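Local atomic coordinates of phospholipase C-beta (PLC-beta) (Sepia officinalis, PDB entry 3QR0), a protein that belongs to the phospholipase C-beta family and joins PH, EF-hand-like, TIM-barrel-type X and Y, and C2 domains in one chain that carries a calcium ion. Residues Leu65-Val70 with Phe138-Asn143. Numbering follows the deposited sequence.
Sequences LDLAYV and FSYAYN
A141 pushes its methyl into the turn that joins strand 63-66 to strand 70-75, and L67 and V70 receive it. CB of A141 lies 3.7 Å from V70 O and 3.8 Å from L67 O, so the methyl rests against two backbone carbonyl oxygens as well as against the isopropyl group of V70, whose CG1 comes within 3.9 Å of that same CB. V70 puts CG1 there by setting it anti to its own backbone N (chi1 164°).

L67 also meets Y140, the helix residue just before A141: its CD1 touches Y140 CB at 3.8 Å and stands at the edge of the Y140 ring, near the ring plane. The two side chains run side by side in the same direction, and the phenol of Y140 leads away from the turn, its side chain also touching V18 and P19.

This is the PH-domain fold: helix 127-141 caps one open end of a bent antiparallel sheet of seven strands, and its last turn meets the turn between 63-66 and 70-75, the outermost strands of that sheet. No direct hydrogen bond joins the two segments. Instead one water bridges them, donating to L67 O at 2.8 Å and to A141 O at the helix end; the latter bond is modelled unusually short, at 2.5 Å, and its exact length is doubtful.

The turn itself is shaped by D66: its OD1 accepts from A68 N at 2.9 Å, an Asx turn, and also forms a salt bridge with K157. Just past the helix, the Y142 ring swings back to approach V70 O obliquely, its hydroxyl hydrogen-bonded to R71 O, while R756 makes a cation-pi contact with that ring and a hydrogen bond to V70 O.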
loop_
_atom_site.group_PDB
_atom_site.type_symbol
_atom_site.label_atom_id
_atom_site.label_comp_id
_atom_site.label_asym_id
_atom_site.label_seq_id
_atom_site.Cartn_x
_atom_site.Cartn_y
_atom_site.Cartn_z
ATOM N N LEU A 65 -5.390 -6.418 19.722
ATOM C CA LEU A 65 -5.484 -6.095 18.310
ATOM C C LEU A 65 -4.128 -5.564 17.852
ATOM O O LEU A 65 -3.598 -4.602 18.423
ATOM C CB LEU A 65 -6.560 -5.046 18.052
ATOM C CG LEU A 65 -8.019 -5.486 18.169
ATOM C CD1 LEU A 65 -8.936 -4.287 17.942
ATOM C CD2 LEU A 65 -8.349 -6.615 17.191
ATOM N N ASP A 66 -3.564 -6.214 16.841
ATOM C CA ASP A 66 -2.325 -5.772 16.214
ATOM C C ASP A 66 -2.689 -4.600 15.316
ATOM O O ASP A 66 -3.424 -4.767 14.338
ATOM C CB ASP A 66 -1.724 -6.924 15.401
ATOM C CG ASP A 66 -0.351 -6.608 14.830
ATOM O OD1 ASP A 66 -0.041 -5.429 14.588
ATOM O OD2 ASP A 66 0.423 -7.564 14.603
ATOM N N LEU A 67 -2.175 -3.417 15.649
ATOM C CA LEU A 67 -2.538 -2.198 14.927
ATOM C C LEU A 67 -2.072 -2.208 13.463
ATOM O O LEU A 67 -2.537 -1.394 12.664
ATOM C CB LEU A 67 -2.002 -0.960 15.648
ATOM C CG LEU A 67 -2.604 -0.677 17.026
ATOM C CD1 LEU A 67 -2.056 0.622 17.586
ATOM C CD2 LEU A 67 -4.129 -0.626 16.973
ATOM N N ALA A 68 -1.186 -3.143 13.119
ATOM C CA ALA A 68 -0.789 -3.377 11.729
ATOM C C ALA A 68 -1.976 -3.717 10.815
ATOM O O ALA A 68 -1.899 -3.507 9.611
ATOM C CB ALA A 68 0.255 -4.481 11.654
ATOM N N TYR A 69 -3.058 -4.250 11.382
ATOM C CA TYR A 69 -4.231 -4.627 10.592
ATOM C C TYR A 69 -5.487 -3.820 10.941
ATOM O O TYR A 69 -6.571 -4.112 10.447
ATOM C CB TYR A 69 -4.457 -6.132 10.722
ATOM C CG TYR A 69 -3.165 -6.898 10.498
ATOM C CD1 TYR A 69 -2.494 -6.816 9.281
ATOM C CD2 TYR A 69 -2.594 -7.663 11.511
ATOM C CE1 TYR A 69 -1.295 -7.482 9.074
ATOM C CE2 TYR A 69 -1.393 -8.335 11.314
ATOM C CZ TYR A 69 -0.750 -8.242 10.096
ATOM O OH TYR A 69 0.436 -8.909 9.891
ATOM N N VAL A 70 -5.335 -2.788 11.769
ATOM C CA VAL A 70 -6.447 -1.890 12.069
ATOM C C VAL A 70 -6.658 -0.974 10.864
ATOM O O VAL A 70 -5.701 -0.409 10.325
ATOM C CB VAL A 70 -6.215 -1.080 13.362
ATOM C CG1 VAL A 70 -7.171 0.107 13.436
ATOM C CG2 VAL A 70 -6.379 -1.992 14.583
ATOM N N PHE A 138 -5.937 5.816 15.309
ATOM C CA PHE A 138 -5.888 5.959 13.859
ATOM C C PHE A 138 -4.477 6.365 13.414
ATOM O O PHE A 138 -3.925 5.772 12.488
ATOM C CB PHE A 138 -6.913 6.974 13.349
ATOM C CG PHE A 138 -7.048 6.982 11.851
ATOM C CD1 PHE A 138 -7.944 6.127 11.220
ATOM C CD2 PHE A 138 -6.263 7.821 11.072
ATOM C CE1 PHE A 138 -8.063 6.109 9.826
ATOM C CE2 PHE A 138 -6.372 7.814 9.677
ATOM C CZ PHE A 138 -7.282 6.955 9.055
ATOM N N SER A 139 -3.897 7.361 14.082
ATOM C CA SER A 139 -2.554 7.821 13.732
ATOM C C SER A 139 -1.512 6.700 13.864
ATOM O O SER A 139 -0.595 6.636 13.057
ATOM C CB SER A 139 -2.143 9.069 14.539
ATOM O OG SER A 139 -1.841 8.751 15.887
ATOM N N TYR A 140 -1.667 5.804 14.842
ATOM C CA TYR A 140 -0.717 4.694 15.013
ATOM C C TYR A 140 -0.876 3.637 13.928
ATOM O O TYR A 140 0.113 3.052 13.495
ATOM C CB TYR A 140 -0.847 3.989 16.375
ATOM C CG TYR A 140 -0.921 4.887 17.583
ATOM C CD1 TYR A 140 -0.205 6.083 17.654
ATOM C CD2 TYR A 140 -1.684 4.520 18.677
ATOM C CE1 TYR A 140 -0.294 6.903 18.787
ATOM C CE2 TYR A 140 -1.773 5.317 19.798
ATOM C CZ TYR A 140 -1.082 6.501 19.854
ATOM O OH TYR A 140 -1.199 7.277 20.987
ATOM N N ALA A 141 -2.119 3.387 13.517
ATOM C CA ALA A 141 -2.418 2.399 12.484
ATOM C C ALA A 141 -1.934 2.845 11.116
ATOM O O ALA A 141 -1.627 2.001 10.274
ATOM C CB ALA A 141 -3.924 2.104 12.430
ATOM N N TYR A 142 -1.895 4.160 10.885
ATOM C CA TYR A 142 -1.446 4.709 9.601
ATOM C C TYR A 142 -0.087 5.393 9.685
ATOM O O TYR A 142 0.268 6.190 8.825
ATOM C CB TYR A 142 -2.523 5.639 9.021
ATOM C CG TYR A 142 -3.680 4.823 8.510
ATOM C CD1 TYR A 142 -3.741 4.432 7.181
ATOM C CD2 TYR A 142 -4.661 4.365 9.372
ATOM C CE1 TYR A 142 -4.785 3.642 6.710
ATOM C CE2 TYR A 142 -5.707 3.566 8.916
ATOM C CZ TYR A 142 -5.763 3.212 7.585
ATOM O OH TYR A 142 -6.794 2.424 7.130
ATOM N N ASN A 143 0.691 5.055 10.709
ATOM C CA ASN A 143 2.026 5.616 10.846
ATOM C C ASN A 143 3.003 4.946 9.867
ATOM O O ASN A 143 3.307 3.757 9.986
ATOM C CB ASN A 143 2.520 5.484 12.279
ATOM C CG ASN A 143 3.784 6.264 12.520
ATOM O OD1 ASN A 143 4.851 5.897 12.033
ATOM N ND2 ASN A 143 3.676 7.348 13.279
HETATM O O HOH W 1 -0.578 -0.121 11.157
#